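Local coordinates for MutT/nudix family protein (Deinococcus radiodurans, PDB 2W4E) that probably hydrolyses ADP-ribose as a magnesium-dependent Nudix pyrophosphatase, this chain being the Nudix domain of a protein trimmed at its N-terminus, at residues F72-S77 against V81-L86; T34-G39 against G126-T131; L87-T92 against T140-L145; A50-L55 against S64-L69. All blocks are in the same frame, centred on the assembly; numbering follows the deposited sequence.

In the fold
Contacts 1 and 3 share strand 82-93, the first pairing its start with loop 72-77 and the second setting its far part against the C-terminus, and strand 65-68 of contact 4 runs beside it. Contacts 1 and 2, centres 11 Å apart, touch where Phe72 and Phe83 meet Pro127 and Leu130, and both reach the second subunit. Helix 126-141 carries one side of contact 2 and leads into contact 3, centres 16 Å apart. Contact 4, its centre about 14 Å from that of contact 2 and 13 Å from that of contact 3, holds the helix of the Nudix box, the motif that carries catalysis in this family; Gly39 and Glu54 join it to contact 2.

Contact 1: F72-S77 against V81-L86; sequences FYPQPS and VVFYPL
Phe72 and Phe83 form an antiparallel hydrogen-bonded pair, a single beta bridge that lays loop 72-77 against the start of strand 82-93 in the mixed sheet of the Nudix fold. Two backbone bonds make it: Phe72 N to Phe83 O at 2.9 Å, and Phe83 N to Phe72 O at 2.8 Å.

The aromatic contacts follow in series. Phe83 turns its edge to the face of Phe72 in an offset edge-to-face pair, planes at 79° and centroids 5.8 Å apart. Phe83 CB also makes a CH-pi contact over that face, 3.9 Å from the Phe72 ring centroid. Phe72 starts out away from the strand, but with CG between its backbone N and carbonyl carbon (chi1 60°) its ring swings back to meet it. Pro74 CG makes the second CH-pi contact, over the middle of the Phe83 ring and 3.7 Å from its centroid.

Apolar contacts flank these: Pro85 CG lies at the edge of the Phe72 ring, and Tyr73 CE1 meets Val82 CG2. Leu130 packs on Phe72, as does Gly126 of the second subunit. Farther along, one water accepts from Gln75 N at 3.0 Å and donates to Val81 O at 3.0 Å.

Contact 2: T34-G39 against G126-T131; sequences TEIVAG and GPSSLT
The first turn of helix 126-141 meets the break between strands 31-35 and 37-40 through Ser128 and Ile36. Ile36 N points its hydrogen at Ser128 OG, 3.0 Å away and nearly straight at 167°. The same hydroxyl is hydrogen-bonded to Asp125 OD2, so a side chain of the helix holds a buried backbone N-H where the chain passes from the three-stranded antiparallel sheet to the mixed sheet of the Nudix fold. With an alanine in place of Ser128, Ile36 N would probably lose this acceptor and Asp125 OD2 the hydroxyl it is bonded to.

The helix packs over that crossing point, and strand 37-40 enters the Nudix box at Gly39. Ile36 CG1 stands between its backbone N and carbonyl carbon (chi1 63°), which sends CD1 toward the helix. There CD1 presses on Thr131 CG2 at 3.5 Å, tighter than usual for two carbons, while CG1 lies against Ser128 OG. Thr131 is fixed too: its OG1 donates to Pro127 O at 2.9 Å, tilted 25° from the carbonyl plane, and its N reaches the same oxygen from the opposite face. The Glu35 carboxylate pairs with Arg26, and Pro127 packs on Pro74 of the second subunit.

Contact 3: L87-T92 against T140-L145; sequences LALGVT and TRRGLL
The guanidinium group of Arg142 is gripped by two carboxylates, Glu138 at NE and Glu65 at NH1, and Leu89 lies over one of its faces. Leu89 CD1 sits above the centre of the guanidinium, 3.6 Å from Arg142 NH1 and 3.7 Å from Arg142 CZ, so the flat group is covered by a methyl while NE and NH1 are paired with the acids. The arginine chain is stretched out as far as NE; it approaches Leu89 from the opposite direction and presents a face to the methyl. Glu65 lies on strand 65-68, so its salt bridge ties that strand to the residues just past the helix.

The other methyl of Leu89 does different work: Leu89 CD2 touches Leu144 CD1 at 3.8 Å, the two side chains meeting at a slant. Here helix 126-141 ends in a Schellman motif, in which Gly143, at positive phi (70°), has its N bonded to Thr140 O at 3.0 Å. That turn brings the C-terminal tail round toward the sheet of the Nudix fold, with Leu144 beside Leu139 and Leu111. On the strand side, Ser64 and Glu65 pair with Leu89 as a classic beta bulge, and the strand bends at Gly90. Leu139 and Val67 add their side chains to those around Leu89.

Contact 4: A50-L55 against S64-L69; sequences AAAREL and SEWVPL
One residue, Trp66, carries the whole strand side of this contact, its indole reaching across to a helix face formed by two alanines and Leu55. With CG anti to the carbonyl carbon (chi1 -70°), the ring is sent over to the helix, and its six-membered end does the touching, meeting all three residues obliquely. Ala51 CB lies 3.6 Å from Trp66 CZ3, and Trp66 CH2 comes within 3.7 Å of the backbone carbon Ala51 C. Trp66 CZ2 rests near Ala52 CA at 3.9 Å, and Leu55 CD2 closes on Trp66 CH2 at 4.0 Å, the leucine running alongside the indole in the reverse sense. Because Ala51 and Ala52 are so short, the indole can come right up to the helix backbone, though the axes of helix 50-55 and strand 65-68 stay 11.4 Å apart and cross at 121°. Losing the indole to an alanine would probably open a gap between strand and helix, with Ala51 and Leu55 left without their partner.

The helix belongs to the Nudix box, and Leu55 fills one of the bulky aliphatic positions of that motif; Arg53 pairs with Glu45 and Glu57. Trp66 packs on Ile10 of strand 6-14 and on Leu86 and Ala88 of strand 82-93, while the next residue, Val67, turns to Glu138 of helix 126-141, so strand 65-68 serves a helix on each side of the sheet.

Contact 1: F72-S77 against V81-L86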
loop_
_atom_site.group_PDB
_atom_site.type_symbol
_atom_site.label_atom_id
_atom_site.label_comp_id
_atom_site.label_asym_id
_atom_site.label_seq_id
_atom_site.Cartn_x
_atom_site.Cartn_y
_atom_site.Cartn_z
ATOM N N PHE A 72 0.600 -8.220 -3.406
ATOM C CA PHE A 72 -0.641 -7.751 -2.720
ATOM C C PHE A 72 -1.790 -7.592 -3.700
ATOM O O PHE A 72 -1.549 -7.389 -4.880
ATOM C CB PHE A 72 -0.447 -6.419 -1.936
ATOM C CG PHE A 72 -0.007 -5.229 -2.800
ATOM C CD1 PHE A 72 -0.948 -4.287 -3.239
ATOM C CD2 PHE A 72 1.347 -5.016 -3.107
ATOM C CE1 PHE A 72 -0.583 -3.180 -4.037
ATOM C CE2 PHE A 72 1.738 -3.865 -3.937
ATOM C CZ PHE A 72 0.770 -2.957 -4.350
ATOM N N TYR A 73 -3.021 -7.646 -3.192
ATOM C CA TYR A 73 -4.219 -7.282 -3.961
ATOM C C TYR A 73 -4.539 -5.796 -3.742
ATOM O O TYR A 73 -4.770 -5.376 -2.602
ATOM C CB TYR A 73 -5.444 -8.083 -3.481
ATOM C CG TYR A 73 -5.284 -9.597 -3.480
ATOM C CD1 TYR A 73 -5.468 -10.336 -4.643
ATOM C CD2 TYR A 73 -4.997 -10.290 -2.291
ATOM C CE1 TYR A 73 -5.348 -11.736 -4.648
ATOM C CE2 TYR A 73 -4.873 -11.702 -2.287
ATOM C CZ TYR A 73 -5.042 -12.400 -3.475
ATOM O OH TYR A 73 -4.934 -13.781 -3.493
ATOM N N PRO A 74 -4.557 -5.003 -4.812
ATOM C CA PRO A 74 -4.816 -3.576 -4.652
ATOM C C PRO A 74 -6.280 -3.279 -4.267
ATOM O O PRO A 74 -6.555 -2.263 -3.625
ATOM C CB PRO A 74 -4.488 -3.018 -6.049
ATOM C CG PRO A 74 -4.823 -4.143 -6.962
ATOM C CD PRO A 74 -4.277 -5.340 -6.219
ATOM N N GLN A 75 -7.201 -4.157 -4.655
ATOM C CA GLN A 75 -8.622 -3.923 -4.420
ATOM C C GLN A 75 -9.374 -5.259 -4.322
ATOM O O GLN A 75 -10.138 -5.610 -5.209
ATOM C CB GLN A 75 -9.190 -3.053 -5.534
ATOM C CG GLN A 75 -9.245 -1.585 -5.163
ATOM C CD GLN A 75 -9.975 -0.733 -6.192
ATOM O OE1 GLN A 75 -9.572 -0.658 -7.357
ATOM N NE2 GLN A 75 -11.059 -0.093 -5.765
ATOM N N PRO A 76 -9.139 -6.011 -3.233
ATOM C CA PRO A 76 -9.661 -7.392 -3.175
ATOM C C PRO A 76 -11.186 -7.465 -3.035
ATOM O O PRO A 76 -11.760 -8.551 -3.173
ATOM C CB PRO A 76 -8.960 -7.992 -1.945
ATOM C CG PRO A 76 -8.617 -6.806 -1.062
ATOM C CD PRO A 76 -8.377 -5.640 -2.021
ATOM N N SER A 77 -11.836 -6.327 -2.807
ATOM C CA SER A 77 -13.297 -6.298 -2.664
ATOM C C SER A 77 -13.932 -6.430 -4.029
ATOM O O SER A 77 -14.949 -7.114 -4.165
ATOM C CB SER A 77 -13.775 -5.037 -1.923
ATOM O OG SER A 77 -13.620 -3.841 -2.697
ATOM N N VAL A 81 -7.068 -9.164 -9.171
ATOM C CA VAL A 81 -5.712 -8.843 -9.685
ATOM C C VAL A 81 -4.694 -8.825 -8.537
ATOM O O VAL A 81 -5.027 -8.396 -7.410
ATOM C CB VAL A 81 -5.666 -7.523 -10.483
ATOM C CG1 VAL A 81 -5.816 -6.357 -9.561
ATOM C CG2 VAL A 81 -4.298 -7.365 -11.241
ATOM N N VAL A 82 -3.492 -9.359 -8.805
ATOM C CA VAL A 82 -2.374 -9.312 -7.864
ATOM C C VAL A 82 -1.277 -8.406 -8.441
ATOM O O VAL A 82 -0.941 -8.487 -9.641
ATOM C CB VAL A 82 -1.808 -10.711 -7.536
ATOM C CG1 VAL A 82 -0.682 -10.652 -6.503
ATOM C CG2 VAL A 82 -2.908 -11.621 -7.035
ATOM N N PHE A 83 -0.754 -7.543 -7.574
ATOM C CA PHE A 83 0.361 -6.657 -7.887
ATOM C C PHE A 83 1.593 -7.236 -7.224
ATOM O O PHE A 83 1.576 -7.511 -6.027
ATOM C CB PHE A 83 0.049 -5.242 -7.331
ATOM C CG PHE A 83 -0.890 -4.449 -8.200
ATOM C CD1 PHE A 83 -1.477 -5.038 -9.336
ATOM C CD2 PHE A 83 -1.241 -3.140 -7.860
ATOM C CE1 PHE A 83 -2.333 -4.329 -10.139
ATOM C CE2 PHE A 83 -2.102 -2.399 -8.657
ATOM C CZ PHE A 83 -2.664 -2.960 -9.782
ATOM N N TYR A 84 2.650 -7.444 -8.013
ATOM C CA TYR A 84 3.921 -7.927 -7.514
ATOM C C TYR A 84 4.980 -6.835 -7.499
ATOM O O TYR A 84 5.460 -6.419 -8.562
ATOM C CB TYR A 84 4.422 -9.124 -8.353
ATOM C CG TYR A 84 3.578 -10.346 -8.142
ATOM C CD1 TYR A 84 3.780 -11.172 -7.041
ATOM C CD2 TYR A 84 2.559 -10.668 -9.045
ATOM C CE1 TYR A 84 2.990 -12.299 -6.834
ATOM C CE2 TYR A 84 1.760 -11.808 -8.846
ATOM C CZ TYR A 84 1.983 -12.593 -7.741
ATOM O OH TYR A 84 1.185 -13.685 -7.552
ATOM N N PRO A 85 5.354 -6.360 -6.304
ATOM C CA PRO A 85 6.358 -5.289 -6.277
ATOM C C PRO A 85 7.798 -5.812 -6.280
ATOM O O PRO A 85 8.065 -6.878 -5.692
ATOM C CB PRO A 85 6.034 -4.519 -4.990
ATOM C CG PRO A 85 5.398 -5.535 -4.073
ATOM C CD PRO A 85 4.739 -6.595 -4.992
ATOM N N LEU A 86 8.696 -5.124 -7.003
ATOM C CA LEU A 86 10.132 -5.404 -6.916
ATOM C C LEU A 86 10.953 -4.126 -6.708
ATOM O O LEU A 86 10.646 -3.051 -7.294
ATOM C CB LEU A 86 10.669 -6.203 -8.131
ATOM C CG LEU A 86 10.112 -7.650 -8.288
ATOM C CD1 LEU A 86 8.996 -7.637 -9.265
ATOM C CD2 LEU A 86 11.190 -8.677 -8.732
HETATM O O HOH W 1 -7.207 -6.769 -6.092
#

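Contact 2: T34-G39 against G126-T131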
loop_
_atom_site.group_PDB
_atom_site.type_symbol
_atom_site.label_atom_id
_atom_site.label_comp_id
_atom_site.label_asym_id
_atom_site.label_seq_id
_atom_site.Cartn_x
_atom_site.Cartn_y
_atom_site.Cartn_z
ATOM N N THR A 34 2.354 11.106 -9.514
ATOM C CA THR A 34 3.674 10.517 -9.286
ATOM C C THR A 34 3.517 9.023 -8.952
ATOM O O THR A 34 2.780 8.647 -7.998
ATOM C CB THR A 34 4.394 11.238 -8.111
ATOM O OG1 THR A 34 4.516 12.614 -8.446
ATOM C CG2 THR A 34 5.803 10.701 -7.939
ATOM N N GLU A 35 4.178 8.194 -9.750
ATOM C CA GLU A 35 4.113 6.742 -9.611
ATOM C C GLU A 35 5.501 6.128 -9.764
ATOM O O GLU A 35 6.417 6.754 -10.328
ATOM C CB GLU A 35 3.209 6.148 -10.692
ATOM C CG GLU A 35 1.765 6.661 -10.635
ATOM C CD GLU A 35 0.925 6.143 -11.781
ATOM O OE1 GLU A 35 1.488 5.898 -12.879
ATOM O OE2 GLU A 35 -0.291 5.975 -11.587
ATOM N N ILE A 36 5.657 4.910 -9.264
ATOM C CA ILE A 36 6.810 4.064 -9.696
ATOM C C ILE A 36 6.475 3.388 -11.047
ATOM O O ILE A 36 5.387 3.608 -11.591
ATOM C CB ILE A 36 7.240 3.038 -8.594
ATOM C CG1 ILE A 36 6.119 2.041 -8.282
ATOM C CG2 ILE A 36 7.725 3.777 -7.296
ATOM C CD1 ILE A 36 6.635 0.817 -7.395
ATOM N N VAL A 37 7.409 2.615 -11.611
ATOM C CA VAL A 37 7.214 1.925 -12.885
ATOM C C VAL A 37 6.252 0.779 -12.702
ATOM O O VAL A 37 6.301 0.108 -11.675
ATOM C CB VAL A 37 8.592 1.409 -13.442
ATOM C CG1 VAL A 37 8.404 0.545 -14.691
ATOM C CG2 VAL A 37 9.499 2.606 -13.761
ATOM N N ALA A 38 5.374 0.536 -13.678
ATOM C CA ALA A 38 4.457 -0.589 -13.561
ATOM C C ALA A 38 3.835 -0.944 -14.897
ATOM O O ALA A 38 3.759 -0.103 -15.793
ATOM C CB ALA A 38 3.332 -0.258 -12.536
ATOM N N GLY A 39 3.354 -2.180 -15.008
ATOM C CA GLY A 39 2.664 -2.655 -16.201
ATOM C C GLY A 39 2.165 -4.083 -16.034
ATOM O O GLY A 39 2.633 -4.822 -15.163
ATOM N N GLY A 126 -1.627 4.612 -4.183
ATOM C CA GLY A 126 -1.523 3.534 -3.172
ATOM C C GLY A 126 -0.485 2.433 -3.488
ATOM O O GLY A 126 0.370 2.140 -2.648
ATOM N N PRO A 127 -0.562 1.812 -4.673
ATOM C CA PRO A 127 0.417 0.738 -5.019
ATOM C C PRO A 127 1.886 1.219 -4.963
ATOM O O PRO A 127 2.768 0.484 -4.469
ATOM C CB PRO A 127 0.033 0.344 -6.444
ATOM C CG PRO A 127 -1.468 0.664 -6.556
ATOM C CD PRO A 127 -1.635 1.932 -5.691
ATOM N N SER A 128 2.141 2.434 -5.432
ATOM C CA SER A 128 3.483 3.019 -5.318
ATOM C C SER A 128 3.859 3.269 -3.899
ATOM O O SER A 128 4.994 2.982 -3.529
ATOM C CB SER A 128 3.662 4.324 -6.134
ATOM O OG SER A 128 3.396 4.079 -7.514
ATOM N N SER A 129 2.933 3.806 -3.095
ATOM C CA SER A 129 3.281 4.073 -1.671
ATOM C C SER A 129 3.574 2.767 -0.950
ATOM O O SER A 129 4.490 2.711 -0.149
ATOM C CB SER A 129 2.153 4.792 -0.880
ATOM O OG SER A 129 1.877 6.033 -1.471
ATOM N N LEU A 130 2.777 1.732 -1.209
ATOM C CA LEU A 130 2.963 0.490 -0.446
ATOM C C LEU A 130 4.330 -0.102 -0.830
ATOM O O LEU A 130 5.031 -0.626 0.003
ATOM C CB LEU A 130 1.842 -0.529 -0.740
ATOM C CG LEU A 130 1.952 -1.915 -0.090
ATOM C CD1 LEU A 130 2.278 -1.858 1.462
ATOM C CD2 LEU A 130 0.681 -2.692 -0.328
ATOM N N THR A 131 4.704 -0.006 -2.105
ATOM C CA THR A 131 5.997 -0.577 -2.545
ATOM C C THR A 131 7.149 0.151 -1.849
ATOM O O THR A 131 8.139 -0.475 -1.427
ATOM C CB THR A 131 6.109 -0.504 -4.071
ATOM O OG1 THR A 131 5.030 -1.245 -4.631
ATOM C CG2 THR A 131 7.465 -1.106 -4.602
#

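Contact 3: L87-T92 against T140-L145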
loop_
_atom_site.group_PDB
_atom_site.type_symbol
_atom_site.label_atom_id
_atom_site.label_comp_id
_atom_site.label_asym_id
_atom_site.label_seq_id
_atom_site.Cartn_x
_atom_site.Cartn_y
_atom_site.Cartn_z
ATOM N N LEU A 87 12.006 -4.265 -5.918
ATOM C CA LEU A 87 13.044 -3.240 -5.845
ATOM C C LEU A 87 14.177 -3.522 -6.870
ATOM O O LEU A 87 14.838 -4.578 -6.816
ATOM C CB LEU A 87 13.605 -3.220 -4.445
ATOM C CG LEU A 87 14.830 -2.333 -4.211
ATOM C CD1 LEU A 87 14.473 -0.816 -4.473
ATOM C CD2 LEU A 87 15.307 -2.531 -2.779
ATOM N N ALA A 88 14.399 -2.589 -7.784
ATOM C CA ALA A 88 15.513 -2.704 -8.752
ATOM C C ALA A 88 16.682 -1.766 -8.341
ATOM O O ALA A 88 16.492 -0.557 -8.117
ATOM C CB ALA A 88 15.013 -2.402 -10.183
ATOM N N LEU A 89 17.889 -2.326 -8.233
ATOM C CA LEU A 89 19.053 -1.543 -7.776
ATOM C C LEU A 89 20.062 -1.391 -8.894
ATOM O O LEU A 89 19.992 -2.109 -9.925
ATOM C CB LEU A 89 19.696 -2.215 -6.541
ATOM C CG LEU A 89 18.584 -2.312 -5.474
ATOM C CD1 LEU A 89 18.731 -3.483 -4.558
ATOM C CD2 LEU A 89 18.389 -0.983 -4.675
ATOM N N GLY A 90 21.005 -0.471 -8.710
ATOM C CA GLY A 90 22.044 -0.283 -9.740
ATOM C C GLY A 90 21.487 0.126 -11.096
ATOM O O GLY A 90 22.076 -0.185 -12.133
ATOM N N VAL A 91 20.375 0.868 -11.106
ATOM C CA VAL A 91 19.688 1.193 -12.349
ATOM C C VAL A 91 20.416 2.271 -13.176
ATOM O O VAL A 91 20.870 3.286 -12.642
ATOM C CB VAL A 91 18.205 1.627 -12.094
ATOM C CG1 VAL A 91 17.514 1.919 -13.431
ATOM C CG2 VAL A 91 17.453 0.505 -11.295
ATOM N N THR A 92 20.605 1.981 -14.460
ATOM C CA THR A 92 21.185 2.934 -15.415
ATOM C C THR A 92 20.079 3.375 -16.374
ATOM O O THR A 92 19.168 2.604 -16.618
ATOM C CB THR A 92 22.349 2.280 -16.258
ATOM O OG1 THR A 92 21.895 1.063 -16.826
ATOM C CG2 THR A 92 23.561 1.972 -15.376
ATOM N N THR A 140 17.601 1.018 3.610
ATOM C CA THR A 140 18.273 1.534 4.821
ATOM C C THR A 140 19.451 0.639 5.166
ATOM O O THR A 140 20.524 1.121 5.458
ATOM C CB THR A 140 17.304 1.554 6.005
ATOM O OG1 THR A 140 16.110 2.256 5.610
ATOM C CG2 THR A 140 17.960 2.242 7.228
ATOM N N ARG A 141 19.235 -0.664 5.115
ATOM C CA ARG A 141 20.303 -1.642 5.356
ATOM C C ARG A 141 21.494 -1.490 4.421
ATOM O O ARG A 141 22.639 -1.574 4.860
ATOM C CB ARG A 141 19.757 -3.052 5.271
ATOM C CG ARG A 141 18.830 -3.347 6.416
ATOM C CD ARG A 141 18.514 -4.824 6.541
ATOM N NE ARG A 141 17.750 -5.366 5.416
ATOM C CZ ARG A 141 16.417 -5.459 5.353
ATOM N NH1 ARG A 141 15.648 -5.010 6.343
ATOM N NH2 ARG A 141 15.840 -6.010 4.286
ATOM N N ARG A 142 21.231 -1.210 3.151
ATOM C CA ARG A 142 22.301 -0.973 2.169
ATOM C C ARG A 142 22.933 0.429 2.253
ATOM O O ARG A 142 23.890 0.723 1.518
ATOM C CB ARG A 142 21.760 -1.199 0.756
ATOM C CG ARG A 142 21.404 -2.629 0.479
ATOM C CD ARG A 142 20.617 -2.736 -0.808
ATOM N NE ARG A 142 20.112 -4.092 -0.939
ATOM C CZ ARG A 142 20.603 -4.984 -1.793
ATOM N NH1 ARG A 142 21.581 -4.635 -2.604
ATOM N NH2 ARG A 142 20.088 -6.207 -1.859
ATOM N N GLY A 143 22.391 1.287 3.126
ATOM C CA GLY A 143 22.840 2.686 3.261
ATOM C C GLY A 143 22.482 3.568 2.083
ATOM O O GLY A 143 23.096 4.623 1.900
ATOM N N LEU A 144 21.504 3.154 1.265
ATOM C CA LEU A 144 21.055 3.981 0.128
ATOM C C LEU A 144 20.083 5.066 0.600
ATOM O O LEU A 144 19.978 6.144 -0.005
ATOM C CB LEU A 144 20.396 3.123 -0.961
ATOM C CG LEU A 144 21.362 2.290 -1.813
ATOM C CD1 LEU A 144 20.640 1.157 -2.553
ATOM C CD2 LEU A 144 22.180 3.167 -2.781
ATOM N N LEU A 145 19.367 4.740 1.678
ATOM C CA LEU A 145 18.488 5.664 2.388
ATOM C C LEU A 145 19.036 5.917 3.787
ATOM O O LEU A 145 19.308 4.953 4.537
ATOM C CB LEU A 145 17.066 5.072 2.502
ATOM C CG LEU A 145 15.983 5.878 3.220
ATOM C CD1 LEU A 145 15.842 7.290 2.638
ATOM C CD2 LEU A 145 14.664 5.110 3.148
#

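Contact 4: A50-L55 against S64-L69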
loop_
_atom_site.group_PDB
_atom_site.type_symbol
_atom_site.label_atom_id
_atom_site.label_comp_id
_atom_site.label_asym_id
_atom_site.label_seq_id
_atom_site.Cartn_x
_atom_site.Cartn_y
_atom_site.Cartn_z
ATOM N N ALA A 50 8.827 -9.769 -17.189
ATOM C CA ALA A 50 7.910 -8.626 -17.282
ATOM C C ALA A 50 8.552 -7.371 -16.637
ATOM O O ALA A 50 8.491 -6.255 -17.188
ATOM C CB ALA A 50 6.590 -8.958 -16.577
ATOM N N ALA A 51 9.162 -7.576 -15.479
ATOM C CA ALA A 51 9.800 -6.463 -14.724
ATOM C C ALA A 51 10.886 -5.740 -15.535
ATOM O O ALA A 51 10.806 -4.532 -15.709
ATOM C CB ALA A 51 10.314 -6.935 -13.337
ATOM N N ALA A 52 11.843 -6.476 -16.106
ATOM C CA ALA A 52 12.886 -5.872 -16.943
ATOM C C ALA A 52 12.317 -5.162 -18.185
ATOM O O ALA A 52 12.707 -4.025 -18.504
ATOM C CB ALA A 52 13.922 -6.909 -17.325
ATOM N N ARG A 53 11.349 -5.806 -18.841
ATOM C CA ARG A 53 10.702 -5.242 -19.996
ATOM C C ARG A 53 10.077 -3.876 -19.697
ATOM O O ARG A 53 10.296 -2.891 -20.413
ATOM C CB ARG A 53 9.625 -6.210 -20.573
ATOM C CG ARG A 53 9.012 -5.593 -21.806
ATOM C CD ARG A 53 7.797 -6.265 -22.446
ATOM N NE ARG A 53 6.954 -6.953 -21.483
ATOM C CZ ARG A 53 5.995 -6.375 -20.779
ATOM N NH1 ARG A 53 5.754 -5.066 -20.917
ATOM N NH2 ARG A 53 5.281 -7.103 -19.931
ATOM N N GLU A 54 9.312 -3.823 -18.617
ATOM C CA GLU A 54 8.635 -2.624 -18.184
ATOM C C GLU A 54 9.607 -1.509 -17.820
ATOM O O GLU A 54 9.401 -0.312 -18.189
ATOM C CB GLU A 54 7.786 -2.981 -16.944
ATOM C CG GLU A 54 6.572 -2.081 -16.735
ATOM C CD GLU A 54 5.693 -1.974 -17.987
ATOM O OE1 GLU A 54 5.096 -2.978 -18.421
ATOM O OE2 GLU A 54 5.605 -0.877 -18.533
ATOM N N LEU A 55 10.641 -1.882 -17.060
ATOM C CA LEU A 55 11.696 -0.915 -16.706
ATOM C C LEU A 55 12.356 -0.337 -17.971
ATOM O O LEU A 55 12.542 0.877 -18.106
ATOM C CB LEU A 55 12.755 -1.578 -15.800
ATOM C CG LEU A 55 13.862 -0.613 -15.309
ATOM C CD1 LEU A 55 13.328 0.509 -14.404
ATOM C CD2 LEU A 55 14.882 -1.430 -14.530
ATOM N N SER A 64 21.008 -3.680 -12.134
ATOM C CA SER A 64 22.082 -4.622 -11.787
ATOM C C SER A 64 21.593 -5.746 -10.903
ATOM O O SER A 64 22.108 -6.888 -10.988
ATOM C CB SER A 64 23.233 -3.859 -11.089
ATOM O OG SER A 64 22.957 -3.706 -9.720
ATOM N N GLU A 65 20.595 -5.455 -10.051
ATOM C CA GLU A 65 20.083 -6.434 -9.046
ATOM C C GLU A 65 18.565 -6.238 -8.829
ATOM O O GLU A 65 18.071 -5.100 -8.851
ATOM C CB GLU A 65 20.798 -6.293 -7.688
ATOM C CG GLU A 65 20.356 -7.317 -6.623
ATOM C CD GLU A 65 20.909 -7.067 -5.242
ATOM O OE1 GLU A 65 21.764 -6.178 -5.066
ATOM O OE2 GLU A 65 20.523 -7.780 -4.292
ATOM N N TRP A 66 17.851 -7.334 -8.611
ATOM C CA TRP A 66 16.393 -7.320 -8.383
ATOM C C TRP A 66 16.086 -7.935 -7.030
ATOM O O TRP A 66 16.597 -8.999 -6.712
ATOM C CB TRP A 66 15.674 -8.144 -9.471
ATOM C CG TRP A 66 15.701 -7.515 -10.824
ATOM C CD1 TRP A 66 16.627 -7.709 -11.814
ATOM C CD2 TRP A 66 14.760 -6.569 -11.330
ATOM N NE1 TRP A 66 16.307 -6.931 -12.903
ATOM C CE2 TRP A 66 15.171 -6.222 -12.629
ATOM C CE3 TRP A 66 13.625 -5.955 -10.791
ATOM C CZ2 TRP A 66 14.465 -5.322 -13.426
ATOM C CZ3 TRP A 66 12.898 -5.066 -11.606
ATOM C CH2 TRP A 66 13.331 -4.756 -12.897
ATOM N N VAL A 67 15.261 -7.279 -6.229
ATOM C CA VAL A 67 14.865 -7.793 -4.906
ATOM C C VAL A 67 13.322 -7.875 -4.895
ATOM O O VAL A 67 12.642 -6.829 -4.937
ATOM C CB VAL A 67 15.349 -6.890 -3.736
ATOM C CG1 VAL A 67 14.900 -7.465 -2.335
ATOM C CG2 VAL A 67 16.880 -6.726 -3.763
ATOM N N PRO A 68 12.757 -9.111 -4.892
ATOM C CA PRO A 68 11.297 -9.221 -4.895
ATOM C C PRO A 68 10.726 -8.827 -3.553
ATOM O O PRO A 68 11.333 -9.069 -2.530
ATOM C CB PRO A 68 11.027 -10.738 -5.163
ATOM C CG PRO A 68 12.322 -11.316 -5.633
ATOM C CD PRO A 68 13.412 -10.433 -4.979
ATOM N N LEU A 69 9.554 -8.212 -3.556
ATOM C CA LEU A 69 8.914 -7.766 -2.285
ATOM C C LEU A 69 7.541 -8.412 -2.201
ATOM O O LEU A 69 7.083 -8.963 -3.193
ATOM C CB LEU A 69 8.768 -6.256 -2.299
ATOM C CG LEU A 69 10.093 -5.497 -2.263
ATOM C CD1 LEU A 69 9.782 -4.037 -2.620
ATOM C CD2 LEU A 69 10.805 -5.640 -0.927
#